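PDB 6BJ5: serine proteinase inhibitor 1 from Myxoma virus, which inhibits serine proteases as a poxvirus member of the serpin family and contributes to the virulence of the virus. Local coordinates for residues V66-A71 / R207-M212; Q166-G171 / Y175-M180; T201-K206 / V246-F251; A211-V216 / S230-W235; S297-D302 / T306-D311. All blocks are in the same frame, centred on the assembly; numbering follows the deposited sequence.

Contact 1: residues V66-A71 / R207-M212; sequences VEDSDA and RRQTAM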
# COMPACT_ATOMS: atom_id res chain seq x y z
N VAL A 66 -9.63 1.87 -10.21
CA VAL A 66 -9.85 3.29 -10.25
C VAL A 66 -8.53 3.98 -10.55
O VAL A 66 -7.45 3.49 -10.19
CB VAL A 66 -10.45 3.77 -8.92
CG1 VAL A 66 -10.53 5.32 -8.84
CG2 VAL A 66 -11.82 3.13 -8.71
N GLU A 67 -8.61 5.10 -11.25
CA GLU A 67 -7.47 5.97 -11.43
C GLU A 67 -7.96 7.41 -11.38
O GLU A 67 -9.07 7.71 -11.83
CB GLU A 67 -6.75 5.66 -12.75
CG GLU A 67 -5.54 4.74 -12.55
CD GLU A 67 -5.31 3.81 -13.73
OE1 GLU A 67 -6.20 3.72 -14.61
OE2 GLU A 67 -4.23 3.16 -13.77
N ASP A 68 -7.15 8.27 -10.78
CA ASP A 68 -7.44 9.69 -10.68
C ASP A 68 -6.09 10.37 -10.62
O ASP A 68 -5.32 10.13 -9.68
CB ASP A 68 -8.28 10.00 -9.44
CG ASP A 68 -8.59 11.49 -9.27
OD1 ASP A 68 -7.90 12.34 -9.87
OD2 ASP A 68 -9.54 11.80 -8.52
N SER A 69 -5.79 11.23 -11.59
CA SER A 69 -4.44 11.75 -11.73
C SER A 69 -4.10 12.93 -10.81
O SER A 69 -2.91 13.17 -10.58
CB SER A 69 -4.20 12.15 -13.19
OG SER A 69 -4.24 11.01 -14.04
N ASP A 70 -5.09 13.67 -10.27
CA ASP A 70 -4.75 14.72 -9.31
C ASP A 70 -4.50 14.14 -7.92
O ASP A 70 -3.60 14.58 -7.19
CB ASP A 70 -5.85 15.77 -9.18
CG ASP A 70 -6.36 16.30 -10.50
OD1 ASP A 70 -5.54 16.89 -11.24
OD2 ASP A 70 -7.57 16.21 -10.78
N ALA A 71 -5.28 13.12 -7.56
CA ALA A 71 -5.25 12.57 -6.21
C ALA A 71 -4.04 11.69 -5.97
O ALA A 71 -3.49 11.69 -4.86
CB ALA A 71 -6.55 11.79 -5.98
N ARG A 207 -6.82 18.27 -1.41
CA ARG A 207 -7.64 17.92 -2.57
C ARG A 207 -9.09 17.66 -2.17
O ARG A 207 -10.02 17.99 -2.91
CB ARG A 207 -7.04 16.68 -3.26
CG ARG A 207 -5.61 16.83 -3.83
CD ARG A 207 -5.48 17.86 -4.96
NE ARG A 207 -5.67 19.24 -4.49
CZ ARG A 207 -5.72 20.31 -5.28
NH1 ARG A 207 -5.90 21.51 -4.74
NH2 ARG A 207 -5.59 20.18 -6.59
N ARG A 208 -9.30 17.06 -1.00
CA ARG A 208 -10.55 16.57 -0.41
C ARG A 208 -11.13 15.34 -1.14
O ARG A 208 -12.21 14.91 -0.75
CB ARG A 208 -11.64 17.65 -0.29
CG ARG A 208 -12.01 17.91 1.19
CD ARG A 208 -13.35 18.62 1.45
NE ARG A 208 -13.30 20.07 1.27
CZ ARG A 208 -14.12 20.75 0.48
NH1 ARG A 208 -15.06 20.11 -0.20
NH2 ARG A 208 -14.01 22.07 0.37
N GLN A 209 -10.45 14.74 -2.12
CA GLN A 209 -10.82 13.40 -2.58
C GLN A 209 -10.06 12.31 -1.87
O GLN A 209 -10.53 11.17 -1.81
CB GLN A 209 -10.52 13.17 -4.06
CG GLN A 209 -11.28 13.94 -5.07
CD GLN A 209 -10.71 15.31 -5.16
OE1 GLN A 209 -9.52 15.48 -4.91
NE2 GLN A 209 -11.51 16.29 -5.55
N THR A 210 -8.89 12.64 -1.35
CA THR A 210 -8.14 11.71 -0.53
C THR A 210 -8.17 12.19 0.91
O THR A 210 -8.27 13.39 1.19
CB THR A 210 -6.71 11.59 -1.08
OG1 THR A 210 -6.12 12.90 -1.23
CG2 THR A 210 -6.72 10.97 -2.44
N ALA A 211 -8.10 11.24 1.84
CA ALA A 211 -8.16 11.59 3.25
C ALA A 211 -7.51 10.48 4.07
O ALA A 211 -7.42 9.33 3.64
CB ALA A 211 -9.60 11.82 3.70
N MET A 212 -7.13 10.83 5.30
CA MET A 212 -6.57 9.86 6.22
C MET A 212 -7.58 9.52 7.29
O MET A 212 -8.13 10.41 7.95
CB MET A 212 -5.26 10.34 6.85
CG MET A 212 -4.70 9.33 7.85
SD MET A 212 -3.07 9.70 8.53
CE MET A 212 -2.03 9.23 7.14
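The contact joins the turn between strands 198-204 and 210-217 of serpin sheet B to the loop that leads into strand 73-81. At its buried centre T210 meets A71. T210 CG2 lies 3.6 Å from A71 CB, methyl against methyl. T210 has chi1 52°, which places CG2 beside its own backbone N and anti to its carbonyl carbon, on the side where A71 lies. Around this pair the packing is looser. Q209 CG is 4.4 Å from D68 OD2, and R207 CD is 4.4 Å from D70 O. R207 and D70 carry opposite charges, but R207 NH2 stays 5.7 Å from D70 OD1, and the arginine is poorly ordered. Any attraction there is probably weak.

The loop side is shaped by D68. Its OD1 accepts the backbone N of D70 at 3.1 Å, 29° out of the carboxylate plane. Its other oxygen, OD2, is hydrogen-bonded to H22 NE2 of the other chain. The two oxygens thus have separate tasks, one within the loop and one across the interface. H22 of that chain also packs on A71. The side-chain-to-backbone bond from D68 to the residue two places on is the mark of an Asx turn.

Contact 2: residues Q166-G171 / Y175-M180; sequences QPFYSG and YKVRMM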
# COMPACT_ATOMS: atom_id res chain seq x y z
N GLN A 166 6.62 14.16 23.15
CA GLN A 166 5.64 13.58 24.05
C GLN A 166 5.89 12.06 24.12
O GLN A 166 6.55 11.51 23.26
CB GLN A 166 4.20 13.85 23.62
CG GLN A 166 3.80 15.33 23.59
CD GLN A 166 3.58 15.92 24.97
OE1 GLN A 166 3.14 15.24 25.89
NE2 GLN A 166 3.90 17.20 25.12
N PRO A 167 5.42 11.43 25.20
CA PRO A 167 5.58 9.96 25.30
C PRO A 167 4.60 9.18 24.42
O PRO A 167 3.49 9.63 24.12
CB PRO A 167 5.33 9.69 26.80
CG PRO A 167 4.49 10.81 27.26
CD PRO A 167 4.93 12.02 26.46
N PHE A 168 5.03 7.97 24.03
CA PHE A 168 4.26 7.02 23.23
C PHE A 168 4.37 5.67 23.90
O PHE A 168 5.48 5.12 24.01
CB PHE A 168 4.80 6.96 21.79
CG PHE A 168 3.94 6.19 20.82
CD1 PHE A 168 3.02 6.85 20.02
CD2 PHE A 168 4.10 4.81 20.66
CE1 PHE A 168 2.24 6.15 19.10
CE2 PHE A 168 3.32 4.10 19.76
CZ PHE A 168 2.38 4.77 18.97
N TYR A 169 3.24 5.09 24.31
CA TYR A 169 3.24 3.90 25.17
C TYR A 169 2.97 2.65 24.33
O TYR A 169 1.84 2.42 23.88
CB TYR A 169 2.24 4.06 26.30
CG TYR A 169 2.43 5.33 27.11
CD1 TYR A 169 3.51 5.48 27.98
CD2 TYR A 169 1.52 6.38 27.01
CE1 TYR A 169 3.69 6.65 28.71
CE2 TYR A 169 1.69 7.55 27.73
CZ TYR A 169 2.78 7.68 28.57
OH TYR A 169 2.92 8.85 29.29
N SER A 170 4.01 1.85 24.12
CA SER A 170 3.94 0.57 23.41
C SER A 170 4.11 -0.58 24.41
O SER A 170 5.23 -1.05 24.66
CB SER A 170 5.01 0.53 22.32
OG SER A 170 5.24 -0.79 21.87
N GLY A 171 3.00 -1.08 24.92
CA GLY A 171 3.06 -2.11 25.95
C GLY A 171 3.70 -1.50 27.18
O GLY A 171 3.13 -0.60 27.81
N TYR A 175 8.33 5.62 24.37
CA TYR A 175 9.19 6.29 23.40
C TYR A 175 8.92 7.78 23.45
O TYR A 175 7.90 8.22 23.96
CB TYR A 175 8.94 5.79 21.95
CG TYR A 175 9.19 4.32 21.77
CD1 TYR A 175 10.40 3.85 21.26
CD2 TYR A 175 8.21 3.39 22.11
CE1 TYR A 175 10.61 2.49 21.10
CE2 TYR A 175 8.42 2.03 21.95
CZ TYR A 175 9.62 1.59 21.44
OH TYR A 175 9.80 0.23 21.28
N LYS A 176 9.85 8.54 22.89
CA LYS A 176 9.69 9.98 22.80
C LYS A 176 9.47 10.27 21.33
O LYS A 176 10.35 10.00 20.50
CB LYS A 176 10.92 10.73 23.30
CG LYS A 176 10.82 12.21 23.07
CD LYS A 176 12.06 12.94 23.51
CE LYS A 176 13.12 12.82 22.45
NZ LYS A 176 14.31 13.66 22.76
N VAL A 177 8.28 10.76 21.01
CA VAL A 177 7.98 11.01 19.62
C VAL A 177 7.71 12.50 19.48
O VAL A 177 7.41 13.21 20.44
CB VAL A 177 6.79 10.20 19.09
CG1 VAL A 177 7.01 8.71 19.32
CG2 VAL A 177 5.53 10.69 19.70
N ARG A 178 7.81 12.94 18.25
CA ARG A 178 7.55 14.30 17.83
C ARG A 178 6.05 14.39 17.59
O ARG A 178 5.54 13.95 16.55
CB ARG A 178 8.34 14.51 16.55
CG ARG A 178 8.77 15.85 16.20
CD ARG A 178 9.83 16.36 17.10
NE ARG A 178 9.64 17.79 17.05
CZ ARG A 178 9.44 18.55 18.11
NH1 ARG A 178 9.44 17.99 19.32
NH2 ARG A 178 9.24 19.84 17.95
N MET A 179 5.33 14.90 18.58
CA MET A 179 3.88 14.94 18.47
C MET A 179 3.25 16.25 18.04
O MET A 179 3.47 17.31 18.63
CB MET A 179 3.25 14.49 19.79
CG MET A 179 1.73 14.49 19.79
SD MET A 179 1.03 13.95 21.36
CE MET A 179 1.70 12.29 21.47
N MET A 180 2.43 16.15 17.00
CA MET A 180 1.68 17.27 16.47
C MET A 180 0.39 17.47 17.26
O MET A 180 -0.11 16.56 17.93
CB MET A 180 1.37 17.03 14.99
CG MET A 180 2.59 16.67 14.17
SD MET A 180 2.19 16.52 12.41
CE MET A 180 1.09 15.09 12.34
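Strands 166-170 and 175-180 run antiparallel with a strong twist, their axes 4.6 Å apart at closest and 124° between their directions. They form a beta hairpin at the edge of serpin sheet C. Q166 and V177 are a hydrogen-bonded pair. Q166 N reaches V177 O at 3.0 Å and V177 N reaches Q166 O at 2.9 Å, both bonds nearly straight. F168 and Y175 form the next hydrogen-bonded pair. F168 N to Y175 O is 2.9 Å, but it is more bent, with 140° at the hydrogen. P167 falls at the non-hydrogen-bonded position facing K176, where no N-H is needed.

F168, Y175 and V177 project from one face. V177 CG1 packs on F168 CB at 3.7 Å. F168 has CG trans to N (chi1 -170°), and its ring leads off away from the other strand. Y175 turns an edge of its ring to the hairpin. F168 O lies in the ring plane beside CD2, and S170 CB is 3.7 Å from Y175 CE2. The side chain of Y175 is about 9 Å from a bound N-acetylglucosamine. S170 OG makes a weak hydrogen bond to T35 O of the other chain.

At the other end Q166 and M179 cross at about a right angle. The amide of Q166 is engaged with T164 OG1 through NE2, which leaves its aliphatic part to the methionine. M179 bends at its last torsion, and its CE comes to 3.6 Å from Q166 CB.

Contact 3: residues T201-K206 / V246-F251; sequences TELPYK and VVMPKF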
# COMPACT_ATOMS: atom_id res chain seq x y z
N THR A 201 -11.13 8.77 12.89
CA THR A 201 -11.17 10.20 12.65
C THR A 201 -10.66 10.48 11.25
O THR A 201 -9.62 9.94 10.85
CB THR A 201 -10.31 10.94 13.70
OG1 THR A 201 -10.78 10.61 15.02
CG2 THR A 201 -10.34 12.45 13.48
N GLU A 202 -11.35 11.35 10.51
CA GLU A 202 -11.02 11.60 9.11
C GLU A 202 -10.27 12.91 8.99
O GLU A 202 -10.84 13.99 9.20
CB GLU A 202 -12.27 11.59 8.23
CG GLU A 202 -11.88 11.67 6.78
CD GLU A 202 -13.00 11.40 5.82
OE1 GLU A 202 -13.64 10.33 5.93
OE2 GLU A 202 -13.18 12.22 4.90
N LEU A 203 -9.02 12.83 8.59
CA LEU A 203 -8.20 13.99 8.30
C LEU A 203 -8.18 14.21 6.81
O LEU A 203 -7.53 13.45 6.08
CB LEU A 203 -6.78 13.76 8.82
CG LEU A 203 -6.66 13.35 10.28
CD1 LEU A 203 -5.28 12.77 10.51
CD2 LEU A 203 -6.84 14.56 11.16
N PRO A 204 -8.92 15.18 6.28
CA PRO A 204 -8.92 15.38 4.83
C PRO A 204 -7.67 16.09 4.32
O PRO A 204 -7.14 17.00 4.96
CB PRO A 204 -10.16 16.25 4.60
CG PRO A 204 -10.36 16.97 5.89
CD PRO A 204 -9.95 15.99 6.95
N TYR A 205 -7.25 15.70 3.12
CA TYR A 205 -6.15 16.38 2.45
C TYR A 205 -6.71 17.54 1.65
O TYR A 205 -7.92 17.68 1.51
CB TYR A 205 -5.39 15.43 1.52
CG TYR A 205 -4.63 14.37 2.26
CD1 TYR A 205 -3.46 14.67 2.94
CD2 TYR A 205 -5.12 13.06 2.32
CE1 TYR A 205 -2.80 13.70 3.64
CE2 TYR A 205 -4.47 12.09 3.01
CZ TYR A 205 -3.31 12.41 3.68
OH TYR A 205 -2.66 11.44 4.38
N LYS A 206 -5.81 18.39 1.13
CA LYS A 206 -6.25 19.65 0.54
C LYS A 206 -7.05 19.41 -0.74
O LYS A 206 -7.91 20.21 -1.09
CB LYS A 206 -5.04 20.56 0.30
CG LYS A 206 -5.25 21.73 -0.65
CD LYS A 206 -3.95 22.51 -0.88
CE LYS A 206 -4.02 23.48 -2.05
NZ LYS A 206 -2.67 23.72 -2.64
N VAL A 246 -6.71 16.95 17.88
CA VAL A 246 -5.95 15.84 17.32
C VAL A 246 -4.51 15.97 17.80
O VAL A 246 -3.86 17.00 17.56
CB VAL A 246 -6.04 15.84 15.79
CG1 VAL A 246 -5.24 14.70 15.19
CG2 VAL A 246 -7.48 15.78 15.37
N VAL A 247 -4.03 14.96 18.51
CA VAL A 247 -2.66 14.90 18.99
C VAL A 247 -2.06 13.63 18.37
O VAL A 247 -2.36 12.51 18.80
CB VAL A 247 -2.59 14.87 20.52
CG1 VAL A 247 -1.14 14.77 21.00
CG2 VAL A 247 -3.31 16.08 21.11
N MET A 248 -1.24 13.78 17.34
CA MET A 248 -0.72 12.59 16.69
C MET A 248 0.72 12.82 16.29
O MET A 248 1.13 13.97 16.04
CB MET A 248 -1.57 12.22 15.46
CG MET A 248 -1.33 13.09 14.26
SD MET A 248 -2.26 12.54 12.82
CE MET A 248 -1.64 10.90 12.57
N PRO A 249 1.53 11.77 16.23
CA PRO A 249 2.95 11.93 15.92
C PRO A 249 3.20 12.20 14.46
O PRO A 249 2.50 11.70 13.59
CB PRO A 249 3.57 10.56 16.28
CG PRO A 249 2.43 9.71 16.81
CD PRO A 249 1.16 10.35 16.35
N LYS A 250 4.24 12.98 14.19
CA LYS A 250 4.92 12.86 12.92
C LYS A 250 5.45 11.45 12.78
O LYS A 250 5.85 10.81 13.77
CB LYS A 250 6.09 13.84 12.82
CG LYS A 250 5.69 15.27 12.83
CD LYS A 250 6.90 16.16 12.93
CE LYS A 250 7.69 16.09 11.67
NZ LYS A 250 8.70 17.17 11.61
N PHE A 251 5.44 10.93 11.55
CA PHE A 251 6.07 9.63 11.34
C PHE A 251 6.57 9.48 9.92
O PHE A 251 6.03 10.06 8.96
CB PHE A 251 5.13 8.48 11.72
CG PHE A 251 3.86 8.42 10.92
CD1 PHE A 251 3.82 7.74 9.70
CD2 PHE A 251 2.69 9.00 11.40
CE1 PHE A 251 2.62 7.66 8.97
CE2 PHE A 251 1.51 8.93 10.68
CZ PHE A 251 1.48 8.26 9.45
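L203 and M248 reach each other through their first torsions. In L203, chi1 of -53° sets CG beside the backbone N and trans to the carbonyl carbon, which brings its two methyls up to strand 246-249. In M248, chi1 of 76° holds CG between the backbone N and the carbonyl carbon. The chain then extends and bends only at chi3, at its methyl end. The two side chains slide past each other in opposite directions. The sulfur does the touching: L203 CD1 is 3.8 Å from M248 SD, while M248 CE is farther from it.

The second methyl of the leucine serves V246. L203 CD2 sits 4.3 Å from V246 CG1 and 4.4 Å from V246 CG2, so it faces both branches of the valine. V246 and M248 are two places apart on their strand and direct their side chains to the same side. One leucine thus bridges both, with one methyl for each.

The contact is purely apolar, and all three residues are buried. The CA atoms of L203 and V246 are 9.5 Å apart, too far for backbone pairing. The strands therefore meet through side chains, as layers do. W154 packs on L203, and L186 packs on V246. V246 and V247 also pair in parallel with a strand of the other chain, which continues the sheet across the interface. Such side-chain packing between strands of sheets B and C belongs to the hydrophobic core of the serpin fold.

Contact 4: residues A211-V216 / S230-W235; sequences AMLLVV and SLVRFW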
# COMPACT_ATOMS: atom_id res chain seq x y z
N ALA A 211 -8.10 11.24 1.84
CA ALA A 211 -8.16 11.59 3.25
C ALA A 211 -7.51 10.48 4.07
O ALA A 211 -7.42 9.33 3.64
CB ALA A 211 -9.60 11.82 3.70
N MET A 212 -7.13 10.83 5.30
CA MET A 212 -6.57 9.86 6.22
C MET A 212 -7.58 9.52 7.29
O MET A 212 -8.13 10.41 7.95
CB MET A 212 -5.26 10.34 6.85
CG MET A 212 -4.70 9.33 7.85
SD MET A 212 -3.07 9.70 8.53
CE MET A 212 -2.03 9.23 7.14
N LEU A 213 -7.87 8.24 7.42
CA LEU A 213 -8.62 7.72 8.54
C LEU A 213 -7.60 7.34 9.59
O LEU A 213 -6.67 6.57 9.31
CB LEU A 213 -9.46 6.51 8.12
CG LEU A 213 -10.49 6.79 7.02
CD1 LEU A 213 -11.21 5.52 6.66
CD2 LEU A 213 -11.48 7.88 7.45
N LEU A 214 -7.74 7.90 10.78
CA LEU A 214 -6.88 7.59 11.90
C LEU A 214 -7.72 6.78 12.89
O LEU A 214 -8.80 7.21 13.30
CB LEU A 214 -6.33 8.88 12.50
CG LEU A 214 -5.57 8.85 13.84
CD1 LEU A 214 -4.21 8.18 13.68
CD2 LEU A 214 -5.41 10.24 14.40
N VAL A 215 -7.23 5.60 13.22
CA VAL A 215 -7.89 4.59 14.04
C VAL A 215 -7.07 4.43 15.31
O VAL A 215 -5.92 3.95 15.24
CB VAL A 215 -8.00 3.26 13.28
CG1 VAL A 215 -8.73 2.18 14.10
CG2 VAL A 215 -8.68 3.46 11.92
N VAL A 216 -7.62 4.80 16.46
CA VAL A 216 -6.89 4.74 17.72
C VAL A 216 -7.59 3.71 18.61
O VAL A 216 -8.65 4.02 19.18
CB VAL A 216 -6.81 6.10 18.42
CG1 VAL A 216 -6.03 5.94 19.73
CG2 VAL A 216 -6.18 7.18 17.52
N SER A 230 -16.24 -3.63 4.31
CA SER A 230 -17.49 -3.37 5.02
C SER A 230 -17.22 -2.52 6.26
O SER A 230 -17.83 -1.46 6.46
CB SER A 230 -18.17 -4.68 5.41
OG SER A 230 -17.69 -5.19 6.65
N LEU A 231 -16.23 -2.93 7.05
CA LEU A 231 -15.90 -2.17 8.25
C LEU A 231 -15.54 -0.74 7.91
O LEU A 231 -15.95 0.19 8.61
CB LEU A 231 -14.78 -2.87 9.00
CG LEU A 231 -14.44 -2.17 10.30
CD1 LEU A 231 -15.69 -2.12 11.17
CD2 LEU A 231 -13.33 -2.93 11.01
N VAL A 232 -14.80 -0.54 6.82
CA VAL A 232 -14.39 0.81 6.44
C VAL A 232 -15.59 1.66 6.04
O VAL A 232 -15.71 2.82 6.44
CB VAL A 232 -13.34 0.77 5.32
CG1 VAL A 232 -13.09 2.17 4.80
CG2 VAL A 232 -12.05 0.16 5.84
N ARG A 233 -16.50 1.10 5.23
CA ARG A 233 -17.67 1.89 4.85
C ARG A 233 -18.56 2.15 6.06
O ARG A 233 -19.16 3.22 6.18
CB ARG A 233 -18.45 1.18 3.74
CG ARG A 233 -17.72 1.06 2.38
CD ARG A 233 -18.68 0.50 1.34
NE ARG A 233 -19.30 -0.70 1.90
CZ ARG A 233 -18.91 -1.94 1.65
NH1 ARG A 233 -17.90 -2.17 0.82
NH2 ARG A 233 -19.54 -2.96 2.25
N PHE A 234 -18.63 1.17 6.98
CA PHE A 234 -19.31 1.37 8.25
C PHE A 234 -18.74 2.57 8.99
O PHE A 234 -19.48 3.48 9.39
CB PHE A 234 -19.15 0.10 9.09
CG PHE A 234 -19.72 0.19 10.48
CD1 PHE A 234 -19.32 -0.73 11.45
CD2 PHE A 234 -20.67 1.14 10.83
CE1 PHE A 234 -19.82 -0.68 12.73
CE2 PHE A 234 -21.16 1.19 12.12
CZ PHE A 234 -20.75 0.27 13.06
N TRP A 235 -17.41 2.60 9.15
CA TRP A 235 -16.75 3.77 9.72
C TRP A 235 -17.20 5.04 9.03
O TRP A 235 -17.56 6.01 9.69
CB TRP A 235 -15.22 3.63 9.62
CG TRP A 235 -14.63 2.59 10.50
CD1 TRP A 235 -15.22 2.02 11.60
CD2 TRP A 235 -13.35 1.98 10.36
NE1 TRP A 235 -14.37 1.10 12.15
CE2 TRP A 235 -13.21 1.05 11.41
CE3 TRP A 235 -12.29 2.13 9.45
CZ2 TRP A 235 -12.05 0.27 11.58
CZ3 TRP A 235 -11.14 1.34 9.62
CH2 TRP A 235 -11.03 0.42 10.67
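The indole of W235 takes V215 CG2 at its six-membered ring, at 4.0 Å from both CZ3 and CH2. This lays helix 229-238 against strand 210-217 of serpin sheet B. The methyl comes in obliquely. On one face of the same indole lies L231 O, from the previous turn of the helix, 3.3 Å above the plane and offset toward the rim. The pyrrole N-H is used as well: NE1 is hydrogen-bonded to Y198 OH. The rings of F191 and Y198 also meet the indole, both with their planes strongly inclined to it.

V215 and L213 are two places apart and direct their side chains to the helix. V215 and W235 cross at about a right angle. The valine has CG1 trans to the backbone N (chi1 -178°), which puts CG2 beside that N, on the side of the tryptophan. In the other chain L19 packs on W235, and a strand of that chain pairs with A211, M212, L213 and V215, so the sheet runs on.

The second touch is lighter. It lies one helix turn before W235, where V232 touches L213 with one methyl. Here two methyl groups meet, L213 CD1 and V232 CG1, 4.3 Å apart.

Contact 5: residues S297-D302 / T306-D311; sequences SKIEAD and TTASSD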
# COMPACT_ATOMS: atom_id res chain seq x y z
N SER A 297 7.26 0.20 0.33
CA SER A 297 6.41 1.36 0.53
C SER A 297 7.09 2.31 1.50
O SER A 297 7.92 1.91 2.32
CB SER A 297 5.02 0.97 1.07
OG SER A 297 4.36 0.06 0.21
N LYS A 298 6.77 3.59 1.37
CA LYS A 298 7.27 4.57 2.31
C LYS A 298 6.14 5.57 2.50
O LYS A 298 5.48 5.94 1.51
CB LYS A 298 8.56 5.23 1.80
CG LYS A 298 9.27 6.10 2.85
CD LYS A 298 10.41 6.87 2.21
CE LYS A 298 11.05 7.87 3.16
NZ LYS A 298 11.98 8.77 2.40
N ILE A 299 5.87 5.94 3.75
CA ILE A 299 4.86 6.94 4.08
C ILE A 299 5.50 7.94 5.03
O ILE A 299 6.25 7.56 5.94
CB ILE A 299 3.58 6.32 4.70
CG1 ILE A 299 2.95 5.32 3.71
CG2 ILE A 299 2.50 7.38 4.96
CD1 ILE A 299 1.80 4.52 4.23
N GLU A 300 5.22 9.23 4.80
CA GLU A 300 5.71 10.31 5.65
C GLU A 300 4.58 11.27 5.98
O GLU A 300 4.02 11.91 5.09
CB GLU A 300 6.85 11.06 4.97
CG GLU A 300 7.91 11.43 5.95
CD GLU A 300 8.86 12.45 5.40
OE1 GLU A 300 9.60 13.05 6.21
OE2 GLU A 300 8.81 12.69 4.18
N ALA A 301 4.25 11.38 7.26
CA ALA A 301 3.22 12.30 7.71
C ALA A 301 3.84 13.30 8.67
O ALA A 301 4.59 12.91 9.57
CB ALA A 301 2.09 11.55 8.40
N ASP A 302 3.56 14.59 8.45
CA ASP A 302 4.06 15.69 9.29
C ASP A 302 3.02 16.81 9.30
O ASP A 302 1.90 16.64 8.83
CB ASP A 302 5.44 16.15 8.82
CG ASP A 302 5.42 16.66 7.40
OD1 ASP A 302 4.32 16.93 6.84
OD2 ASP A 302 6.51 16.81 6.83
N THR A 306 1.12 14.76 3.81
CA THR A 306 1.60 13.38 3.73
C THR A 306 2.26 13.11 2.38
O THR A 306 1.74 13.52 1.33
CB THR A 306 0.44 12.40 3.93
OG1 THR A 306 -0.05 12.52 5.28
CG2 THR A 306 0.89 10.94 3.65
N THR A 307 3.38 12.38 2.41
CA THR A 307 4.04 11.89 1.20
C THR A 307 4.10 10.38 1.28
O THR A 307 4.66 9.83 2.24
CB THR A 307 5.45 12.47 1.04
OG1 THR A 307 5.39 13.90 1.05
CG2 THR A 307 6.07 12.01 -0.31
N ALA A 308 3.50 9.70 0.30
CA ALA A 308 3.36 8.24 0.34
C ALA A 308 3.76 7.64 -0.99
O ALA A 308 3.42 8.15 -2.07
CB ALA A 308 1.94 7.80 0.67
N SER A 309 4.40 6.48 -0.91
CA SER A 309 4.98 5.89 -2.10
C SER A 309 4.90 4.38 -2.00
O SER A 309 5.10 3.82 -0.91
CB SER A 309 6.44 6.34 -2.21
OG SER A 309 6.99 5.88 -3.39
N SER A 310 4.63 3.73 -3.13
CA SER A 310 4.66 2.28 -3.09
C SER A 310 4.92 1.71 -4.48
O SER A 310 4.33 2.14 -5.47
CB SER A 310 3.35 1.72 -2.53
OG SER A 310 3.44 0.31 -2.46
N ASP A 311 5.81 0.71 -4.53
CA ASP A 311 6.12 -0.02 -5.76
C ASP A 311 5.98 -1.50 -5.49
O ASP A 311 6.60 -2.03 -4.57
CB ASP A 311 7.53 0.31 -6.23
CG ASP A 311 7.70 1.77 -6.55
OD1 ASP A 311 6.89 2.29 -7.35
OD2 ASP A 311 8.61 2.40 -5.98
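S297, I299 and A301 face S310, A308 and T306 on the buried side of this hairpin, where the packing is close. S297 OG and S310 OG share a hydrogen bond of 2.8 Å. S297 OG is beside its backbone N (chi1 -57°), and S310 OG is trans to its own (chi1 -177°); these settings bring the two hydroxyls together. I299 spreads its branches over two neighbours: CG1 lies 4.1 Å from A308 CB, and CG2 lies 4.1 Å from T306 CG2. T306 OG1 sits over A301 CB and is hydrogen-bonded to Y205 OH. F18 and F30 of the other chain pack against this face.

The other side carries K298, E300, T307 and S309 and is looser. K298 extends fully and carries its amine clear of the partner strand. E300 and T307 touch mainly through E300 CB and the backbone. The strands are held by four backbone bonds. K298 N to S309 O is 2.8 Å, and S309 N to K298 O is 2.7 Å. E300 N to T307 O is 2.7 Å, and T307 N to E300 O is 2.8 Å.

Strand 305-314 lies between 293-302 and 142-153 in sheet A. This is the place taken by the inserted reactive-centre loop in cleaved serpins, and the separate second chain is consistent with that state. The mostly small side chains of 306-311 suit a slot between two strands. Backbone bonding, with one buried hydroxyl pair, probably supplies much of the grip.

How the contacts relate
Contact 1 and contact 4 share A211 and M212 on strand 210-217, with centres about 16 Å apart. Contact 3 uses the neighbouring strand 198-204, and its centre is about 13 Å from that of contact 4. Sheet B links all three. Segment 246-251 carries the path on. M180 N lies 2.7 Å from M248 O, a probable hydrogen bond joining contact 2 to contact 3. F251 O lies 2.8 Å from A301 N, probably bonded too, joining contact 3 to contact 5. Contacts 3 and 5 have centres about 14 Å apart; contact 5 holds the strand that is probably the inserted reactive-centre loop. Contacts 1 and 2 are the most distant pair, about 30 Å between centres.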